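Local coordinates for protein acetyltransferase, GNAT family (Colwellia psychrerythraea, PDB 3IWG) that probably transfers acyl groups, most likely acetyl from acetyl-CoA as in other members of the GNAT family, to a substrate not yet identified, at residues 61-67 and 97-101; 115-121 and 269-274. All coordinates share one frame; numbering follows the deposited sequence.

After strand 6-9 and two helices, the chain passes through strands 44-50 and 53-60 and turns at 61-64 into strand 65-71. Interaction 1 closes when the chain, having passed through helix 76-87, returns as strand 99-103 beside strand 65-71. Helix 107-116 follows directly, and its end opens interaction 2, a far longer loop: 147 residues separate 115-121 from 269-274. The two contacts are thus in series, neither nested nor crossed. In space they adjoin: the C-terminal strand 262-273 lies between strands 99-103 and 117-129, both from the N-terminal part of the chain, with A100 bonded to F271 and Y65 OH to E272 OE1.

Interaction 1. Residues 61-67 and 97-101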
ATOM      1  N   ASN A  61     -11.058 -17.660  -3.871  1.00 29.31           N
ATOM      2  CA  ASN A  61     -10.827 -16.737  -2.797  1.00 30.04           C
ATOM      3  C   ASN A  61     -11.120 -17.370  -1.440  1.00 31.33           C
ATOM      4  O   ASN A  61     -11.508 -18.537  -1.335  1.00 30.82           O
ATOM      5  CB  ASN A  61     -11.582 -15.392  -3.037  1.00 29.73           C
ATOM      6  CG  ASN A  61     -13.071 -15.430  -2.696  1.00 27.60           C
ATOM      7  OD1 ASN A  61     -13.628 -16.422  -2.221  1.00 27.82           O
ATOM      8  ND2 ASN A  61     -13.721 -14.327  -2.967  1.00 23.57           N
ATOM      9  N   ASP A  62     -10.932 -16.558  -0.419  1.00 32.86           N
ATOM     10  CA  ASP A  62     -11.127 -16.967   0.966  1.00 34.67           C
ATOM     11  C   ASP A  62     -12.519 -17.363   1.370  1.00 34.14           C
ATOM     12  O   ASP A  62     -12.700 -18.140   2.292  1.00 34.45           O
ATOM     13  CB  ASP A  62     -10.671 -15.822   1.886  1.00 35.77           C
ATOM     14  CG  ASP A  62      -9.246 -15.963   2.282  1.00 39.67           C
ATOM     15  OD1 ASP A  62      -8.625 -16.979   1.830  1.00 43.06           O
ATOM     16  OD2 ASP A  62      -8.759 -15.094   3.071  1.00 46.05           O
ATOM     17  N   ASP A  63     -13.509 -16.807   0.705  1.00 34.58           N
ATOM     18  CA  ASP A  63     -14.882 -17.163   0.997  1.00 34.61           C
ATOM     19  C   ASP A  63     -15.305 -18.417   0.309  1.00 34.21           C
ATOM     20  O   ASP A  63     -16.387 -18.900   0.591  1.00 35.85           O
ATOM     21  CB  ASP A  63     -15.789 -16.004   0.652  1.00 35.23           C
ATOM     22  CG  ASP A  63     -15.491 -14.802   1.517  1.00 37.44           C
ATOM     23  OD1 ASP A  63     -15.582 -14.976   2.751  1.00 41.76           O
ATOM     24  OD2 ASP A  63     -15.096 -13.722   1.001  1.00 39.27           O
ATOM     25  N   GLY A  64     -14.456 -18.988  -0.548  1.00 32.86           N
ATOM     26  CA  GLY A  64     -14.821 -20.202  -1.291  1.00 31.30           C
ATOM     27  C   GLY A  64     -15.392 -19.945  -2.682  1.00 30.04           C
ATOM     28  O   GLY A  64     -16.058 -20.796  -3.256  1.00 28.45           O
ATOM     29  N   TYR A  65     -15.080 -18.790  -3.247  1.00 28.68           N
ATOM     30  CA  TYR A  65     -15.611 -18.429  -4.525  1.00 28.67           C
ATOM     31  C   TYR A  65     -14.525 -18.350  -5.549  1.00 27.90           C
ATOM     32  O   TYR A  65     -13.517 -17.653  -5.361  1.00 26.66           O
ATOM     33  CB  TYR A  65     -16.332 -17.084  -4.457  1.00 29.05           C
ATOM     34  CG  TYR A  65     -17.659 -17.187  -3.749  1.00 30.19           C
ATOM     35  CD1 TYR A  65     -17.747 -17.059  -2.375  1.00 32.19           C
ATOM     36  CD2 TYR A  65     -18.819 -17.459  -4.462  1.00 32.00           C
ATOM     37  CE1 TYR A  65     -18.972 -17.192  -1.713  1.00 34.57           C
ATOM     38  CE2 TYR A  65     -20.034 -17.580  -3.827  1.00 33.10           C
ATOM     39  CZ  TYR A  65     -20.116 -17.441  -2.456  1.00 33.22           C
ATOM     40  OH  TYR A  65     -21.335 -17.549  -1.844  1.00 34.94           O
ATOM     41  N   LEU A  66     -14.768 -19.057  -6.647  1.00 26.68           N
ATOM     42  CA  LEU A  66     -13.925 -18.968  -7.808  1.00 26.52           C
ATOM     43  C   LEU A  66     -13.877 -17.550  -8.307  1.00 25.42           C
ATOM     44  O   LEU A  66     -14.849 -16.809  -8.252  1.00 26.75           O
ATOM     45  CB  LEU A  66     -14.413 -19.895  -8.933  1.00 26.44           C
ATOM     46  CG  LEU A  66     -13.910 -21.345  -8.977  1.00 30.07           C
ATOM     47  CD1 LEU A  66     -14.061 -22.015  -7.638  1.00 33.40           C
ATOM     48  CD2 LEU A  66     -14.660 -22.200 -10.075  1.00 32.63           C
ATOM     49  N   LEU A  67     -12.725 -17.179  -8.798  1.00 24.38           N
ATOM     50  CA  LEU A  67     -12.512 -15.882  -9.373  1.00 25.53           C
ATOM     51  C   LEU A  67     -12.066 -16.034 -10.816  1.00 25.76           C
ATOM     52  O   LEU A  67     -12.334 -15.164 -11.617  1.00 25.51           O
ATOM     53  CB  LEU A  67     -11.442 -15.084  -8.552  1.00 25.15           C
ATOM     54  CG  LEU A  67     -11.793 -14.595  -7.109  1.00 27.67           C
ATOM     55  CD1 LEU A  67     -10.758 -13.545  -6.529  1.00 28.75           C
ATOM     56  CD2 LEU A  67     -13.207 -13.987  -6.966  1.00 26.60           C
ATOM     57  N   VAL A  97     -16.119 -25.585  -2.706  1.00 36.70           N
ATOM     58  CA  VAL A  97     -16.275 -24.298  -3.351  1.00 35.38           C
ATOM     59  C   VAL A  97     -17.757 -23.934  -3.359  1.00 34.85           C
ATOM     60  O   VAL A  97     -18.598 -24.755  -3.718  1.00 35.41           O
ATOM     61  CB  VAL A  97     -15.781 -24.361  -4.769  1.00 35.54           C
ATOM     62  CG1 VAL A  97     -16.056 -23.047  -5.463  1.00 35.22           C
ATOM     63  CG2 VAL A  97     -14.293 -24.686  -4.787  1.00 35.12           C
ATOM     64  N   LYS A  98     -18.078 -22.719  -2.935  1.00 33.50           N
ATOM     65  CA  LYS A  98     -19.467 -22.294  -2.781  1.00 32.28           C
ATOM     66  C   LYS A  98     -20.063 -21.687  -4.029  1.00 30.79           C
ATOM     67  O   LYS A  98     -21.291 -21.670  -4.173  1.00 29.04           O
ATOM     68  CB  LYS A  98     -19.573 -21.233  -1.698  1.00 32.66           C
ATOM     69  CG  LYS A  98     -19.428 -21.740  -0.290  1.00 34.52           C
ATOM     70  CD  LYS A  98     -19.355 -20.538   0.643  1.00 37.21           C
ATOM     71  CE  LYS A  98     -19.316 -20.927   2.094  1.00 39.23           C
ATOM     72  NZ  LYS A  98     -18.711 -19.815   2.881  1.00 42.13           N
ATOM     73  N   GLY A  99     -19.206 -21.144  -4.900  1.00 28.67           N
ATOM     74  CA  GLY A  99     -19.694 -20.359  -6.004  1.00 27.89           C
ATOM     75  C   GLY A  99     -18.630 -19.746  -6.865  1.00 27.37           C
ATOM     76  O   GLY A  99     -17.453 -20.105  -6.814  1.00 27.73           O
ATOM     77  N   ALA A 100     -19.040 -18.816  -7.694  1.00 26.52           N
ATOM     78  CA  ALA A 100     -18.072 -18.167  -8.563  1.00 26.37           C
ATOM     79  C   ALA A 100     -18.458 -16.744  -8.814  1.00 25.67           C
ATOM     80  O   ALA A 100     -19.651 -16.396  -8.756  1.00 25.52           O
ATOM     81  CB  ALA A 100     -17.956 -18.904  -9.864  1.00 26.24           C
ATOM     82  N   PHE A 101     -17.438 -15.929  -9.042  1.00 24.95           N
ATOM     83  CA  PHE A 101     -17.603 -14.622  -9.636  1.00 24.81           C
ATOM     84  C   PHE A 101     -16.994 -14.703 -11.028  1.00 24.99           C
ATOM     85  O   PHE A 101     -15.873 -15.233 -11.226  1.00 25.08           O
ATOM     86  CB  PHE A 101     -16.881 -13.509  -8.850  1.00 25.55           C
ATOM     87  CG  PHE A 101     -17.423 -13.265  -7.424  1.00 25.32           C
ATOM     88  CD1 PHE A 101     -18.408 -12.304  -7.197  1.00 27.54           C
ATOM     89  CD2 PHE A 101     -16.926 -13.976  -6.346  1.00 25.31           C
ATOM     90  CE1 PHE A 101     -18.914 -12.044  -5.896  1.00 29.48           C
ATOM     91  CE2 PHE A 101     -17.398 -13.741  -5.045  1.00 28.11           C
ATOM     92  CZ  PHE A 101     -18.396 -12.765  -4.807  1.00 30.22           C
TER
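Y65 lays its ring across the start of the neighbouring strand, with K98 on one face and F101 obliquely beside it. This is the parallel pairing of strands 65-67 and 99-101 in a beta-alpha-beta unit of the GNAT domain, connected through helix 76-87. K98 CB makes a CH-pi contact 4.2 Å from the Y65 ring centroid, offset toward the rim, and the extended lysine chain runs on to a weak bond from NZ to D63 O. With its CG anti to the carbonyl carbon (chi1 -74°), the Y65 ring passes close to the bare backbone of G99, Y65 CD2 3.3 Å from G99 C; its OH goes on to E272. The Y65 and F101 ring planes meet at 56°, neither stacked nor edge-to-face, and F101 CE2 reaches Y65 CB at 3.6 Å. Next to it on the same edge, F101 CD2 lies 3.8 Å from L67 CD2, while W35 also meets the ring. On the opposite face of the sheet, L66 CB packs on A100 CB at 3.8 Å, near Y109. Between the two faces, hydrogen bonds run from K98 N to G64 O and from L66 N to G99 O. The type I turn 61-64 is tied to the strand by N61 OD1, which accepts a hydrogen bond from Y65 N, the donor above its carbonyl plane. Straightest of the interstrand bonds is F101 N to L66 O, 2.8 Å at 177°.

Interaction 2. Residues 115-121 and 269-274; sequences DNSATFK and VQFEFK
The backbones of 117-121 and 269-273 run antiparallel, regular at K121 and Q270, where K121 N to Q270 O (3.0 Å) and Q270 N to K121 O (2.8 Å) close a hydrogen-bonded pair, but with a classic beta bulge where A118 and T119 both face E272. At the bulge, A118 N gives to E272 O at 2.8 Å, nearly head-on to the carbonyl, whereas E272 N reaches T119 O from well above its plane. S117 sets OG 3.3 Å from F271 CB and in the plane of the F273 ring, at its edge; the hydroxyl is bonded to C113 O. F120 is turned to the same face as F271: its CB meets F271 CD1 at 3.7 Å, and its CD2 meets V269 CG1, which lies at the F120 ring edge and covers the rim of one F271 face. On the opposite face, with T119 and E272, the chains of K121 and Q270 extend together, K121 CE 3.5 Å from Q270 OE1. T119 OG1, placed between the backbone N and the carbonyl carbon by chi1 59°, rests against E272 CG; E272 OE1 is hydrogen-bonded to Y65 OH. K274 NZ bonds D115 O in the carbonyl plane, 3.2 Å away. A lysine charge at the helix's C-terminal end would probably interact favourably with the helix dipole, and the bond ties the C-terminal K274 to the end of helix 107-116.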
ATOM      1  N   ASP A 115     -24.041 -23.481 -16.345  1.00 22.58           N
ATOM      2  CA  ASP A 115     -24.385 -24.915 -16.325  1.00 23.66           C
ATOM      3  C   ASP A 115     -24.542 -25.448 -14.925  1.00 24.29           C
ATOM      4  O   ASP A 115     -25.387 -26.283 -14.649  1.00 24.37           O
ATOM      5  CB  ASP A 115     -23.271 -25.778 -16.998  1.00 24.23           C
ATOM      6  CG  ASP A 115     -23.204 -25.621 -18.548  1.00 25.30           C
ATOM      7  OD1 ASP A 115     -24.162 -25.065 -19.134  1.00 25.95           O
ATOM      8  OD2 ASP A 115     -22.208 -26.074 -19.183  1.00 24.84           O
ATOM      9  N   ASN A 116     -23.711 -24.965 -14.011  1.00 24.99           N
ATOM     10  CA  ASN A 116     -23.592 -25.650 -12.745  1.00 24.85           C
ATOM     11  C   ASN A 116     -24.110 -24.914 -11.557  1.00 25.20           C
ATOM     12  O   ASN A 116     -23.933 -25.389 -10.442  1.00 25.57           O
ATOM     13  CB  ASN A 116     -22.133 -25.971 -12.508  1.00 24.08           C
ATOM     14  CG  ASN A 116     -21.605 -26.895 -13.512  1.00 22.25           C
ATOM     15  OD1 ASN A 116     -21.781 -28.101 -13.396  1.00 19.26           O
ATOM     16  ND2 ASN A 116     -20.926 -26.347 -14.515  1.00 20.72           N
ATOM     17  N   SER A 117     -24.734 -23.765 -11.763  1.00 25.84           N
ATOM     18  CA  SER A 117     -25.107 -22.934 -10.608  1.00 26.39           C
ATOM     19  C   SER A 117     -26.584 -23.024 -10.320  1.00 26.83           C
ATOM     20  O   SER A 117     -27.388 -23.267 -11.215  1.00 26.60           O
ATOM     21  CB  SER A 117     -24.706 -21.488 -10.841  1.00 26.22           C
ATOM     22  OG  SER A 117     -23.317 -21.423 -11.117  1.00 26.45           O
ATOM     23  N   ALA A 118     -26.926 -22.819  -9.061  1.00 26.84           N
ATOM     24  CA  ALA A 118     -28.312 -22.828  -8.638  1.00 27.75           C
ATOM     25  C   ALA A 118     -28.878 -21.424  -8.796  1.00 28.60           C
ATOM     26  O   ALA A 118     -29.890 -21.241  -9.474  1.00 29.01           O
ATOM     27  CB  ALA A 118     -28.428 -23.272  -7.171  1.00 27.06           C
ATOM     28  N   THR A 119     -28.239 -20.436  -8.152  1.00 28.74           N
ATOM     29  CA  THR A 119     -28.766 -19.072  -8.117  1.00 28.52           C
ATOM     30  C   THR A 119     -27.717 -18.052  -8.501  1.00 28.45           C
ATOM     31  O   THR A 119     -26.520 -18.368  -8.686  1.00 28.89           O
ATOM     32  CB  THR A 119     -29.351 -18.718  -6.729  1.00 28.83           C
ATOM     33  OG1 THR A 119     -28.324 -18.863  -5.733  1.00 31.52           O
ATOM     34  CG2 THR A 119     -30.597 -19.609  -6.374  1.00 28.03           C
ATOM     35  N   PHE A 120     -28.158 -16.820  -8.653  1.00 28.12           N
ATOM     36  CA  PHE A 120     -27.245 -15.782  -8.963  1.00 29.26           C
ATOM     37  C   PHE A 120     -27.744 -14.440  -8.510  1.00 28.83           C
ATOM     38  O   PHE A 120     -28.927 -14.238  -8.303  1.00 29.05           O
ATOM     39  CB  PHE A 120     -27.024 -15.714 -10.464  1.00 30.05           C
ATOM     40  CG  PHE A 120     -28.068 -14.897 -11.176  1.00 32.38           C
ATOM     41  CD1 PHE A 120     -29.350 -15.369 -11.314  1.00 31.91           C
ATOM     42  CD2 PHE A 120     -27.772 -13.614 -11.643  1.00 33.47           C
ATOM     43  CE1 PHE A 120     -30.324 -14.588 -11.936  1.00 32.92           C
ATOM     44  CE2 PHE A 120     -28.746 -12.845 -12.259  1.00 31.91           C
ATOM     45  CZ  PHE A 120     -30.004 -13.329 -12.415  1.00 31.83           C
ATOM     46  N   LYS A 121     -26.800 -13.516  -8.405  1.00 28.67           N
ATOM     47  CA  LYS A 121     -27.108 -12.119  -8.432  1.00 28.48           C
ATOM     48  C   LYS A 121     -26.003 -11.329  -9.112  1.00 27.64           C
ATOM     49  O   LYS A 121     -24.847 -11.770  -9.199  1.00 27.52           O
ATOM     50  CB  LYS A 121     -27.288 -11.635  -7.020  1.00 29.57           C
ATOM     51  CG  LYS A 121     -26.025 -11.711  -6.206  1.00 31.08           C
ATOM     52  CD  LYS A 121     -26.352 -11.378  -4.765  1.00 35.81           C
ATOM     53  CE  LYS A 121     -25.355 -11.957  -3.769  1.00 37.40           C
ATOM     54  NZ  LYS A 121     -25.891 -11.710  -2.412  1.00 38.66           N
ATOM     55  N   VAL A 269     -21.146 -11.181 -12.137  1.00 23.61           N
ATOM     56  CA  VAL A 269     -22.213 -11.887 -11.489  1.00 23.69           C
ATOM     57  C   VAL A 269     -21.624 -12.811 -10.469  1.00 24.25           C
ATOM     58  O   VAL A 269     -20.555 -13.407 -10.696  1.00 25.74           O
ATOM     59  CB  VAL A 269     -23.013 -12.728 -12.548  1.00 23.77           C
ATOM     60  CG1 VAL A 269     -24.102 -13.535 -11.881  1.00 21.85           C
ATOM     61  CG2 VAL A 269     -23.565 -11.840 -13.699  1.00 22.60           C
ATOM     62  N   GLN A 270     -22.345 -12.985  -9.381  1.00 24.98           N
ATOM     63  CA  GLN A 270     -22.001 -13.939  -8.350  1.00 25.92           C
ATOM     64  C   GLN A 270     -22.955 -15.087  -8.447  1.00 25.81           C
ATOM     65  O   GLN A 270     -24.158 -14.870  -8.228  1.00 26.57           O
ATOM     66  CB  GLN A 270     -22.168 -13.318  -6.951  1.00 26.48           C
ATOM     67  CG  GLN A 270     -21.716 -14.225  -5.824  1.00 27.70           C
ATOM     68  CD  GLN A 270     -21.872 -13.607  -4.437  1.00 29.97           C
ATOM     69  OE1 GLN A 270     -21.955 -12.379  -4.272  1.00 30.70           O
ATOM     70  NE2 GLN A 270     -21.955 -14.470  -3.437  1.00 28.73           N
ATOM     71  N   PHE A 271     -22.418 -16.283  -8.727  1.00 25.44           N
ATOM     72  CA  PHE A 271     -23.184 -17.541  -8.853  1.00 25.99           C
ATOM     73  C   PHE A 271     -22.995 -18.413  -7.631  1.00 27.16           C
ATOM     74  O   PHE A 271     -21.882 -18.466  -7.076  1.00 27.71           O
ATOM     75  CB  PHE A 271     -22.710 -18.362 -10.048  1.00 25.29           C
ATOM     76  CG  PHE A 271     -23.135 -17.824 -11.368  1.00 24.45           C
ATOM     77  CD1 PHE A 271     -24.447 -17.966 -11.801  1.00 23.57           C
ATOM     78  CD2 PHE A 271     -22.234 -17.194 -12.199  1.00 27.34           C
ATOM     79  CE1 PHE A 271     -24.866 -17.480 -13.031  1.00 21.51           C
ATOM     80  CE2 PHE A 271     -22.646 -16.705 -13.462  1.00 26.93           C
ATOM     81  CZ  PHE A 271     -23.974 -16.852 -13.864  1.00 25.02           C
ATOM     82  N   GLU A 272     -24.064 -19.070  -7.193  1.00 28.29           N
ATOM     83  CA  GLU A 272     -23.976 -20.015  -6.083  1.00 29.67           C
ATOM     84  C   GLU A 272     -24.114 -21.390  -6.692  1.00 31.17           C
ATOM     85  O   GLU A 272     -24.957 -21.605  -7.552  1.00 31.12           O
ATOM     86  CB  GLU A 272     -25.061 -19.809  -5.030  1.00 29.51           C
ATOM     87  CG  GLU A 272     -25.174 -18.374  -4.449  1.00 30.47           C
ATOM     88  CD  GLU A 272     -23.934 -17.896  -3.693  1.00 30.91           C
ATOM     89  OE1 GLU A 272     -23.427 -18.674  -2.859  1.00 29.80           O
ATOM     90  OE2 GLU A 272     -23.485 -16.739  -3.927  1.00 29.45           O
ATOM     91  N   PHE A 273     -23.275 -22.313  -6.243  1.00 33.04           N
ATOM     92  CA  PHE A 273     -23.286 -23.662  -6.744  1.00 34.60           C
ATOM     93  C   PHE A 273     -24.343 -24.585  -6.133  1.00 37.04           C
ATOM     94  O   PHE A 273     -24.669 -24.534  -4.923  1.00 36.76           O
ATOM     95  CB  PHE A 273     -21.927 -24.322  -6.550  1.00 34.44           C
ATOM     96  CG  PHE A 273     -20.863 -23.774  -7.429  1.00 33.03           C
ATOM     97  CD1 PHE A 273     -21.174 -23.217  -8.665  1.00 31.92           C
ATOM     98  CD2 PHE A 273     -19.530 -23.840  -7.036  1.00 30.83           C
ATOM     99  CE1 PHE A 273     -20.192 -22.683  -9.465  1.00 32.10           C
ATOM    100  CE2 PHE A 273     -18.521 -23.343  -7.867  1.00 31.04           C
ATOM    101  CZ  PHE A 273     -18.849 -22.755  -9.079  1.00 30.40           C
ATOM    102  N   LYS A 274     -24.853 -25.430  -7.039  1.00 39.24           N
ATOM    103  CA  LYS A 274     -25.602 -26.626  -6.697  1.00 41.06           C
ATOM    104  C   LYS A 274     -24.562 -27.753  -6.504  1.00 41.75           C
ATOM    105  O   LYS A 274     -24.780 -28.717  -5.748  1.00 43.19           O
ATOM    106  CB  LYS A 274     -26.660 -26.968  -7.800  1.00 41.48           C
ATOM    107  CG  LYS A 274     -26.167 -26.921  -9.275  1.00 42.40           C
ATOM    108  CD  LYS A 274     -27.258 -27.302 -10.336  1.00 42.87           C
ATOM    109  CE  LYS A 274     -26.751 -28.373 -11.351  1.00 43.35           C
ATOM    110  NZ  LYS A 274     -27.159 -28.165 -12.779  1.00 42.53           N
TER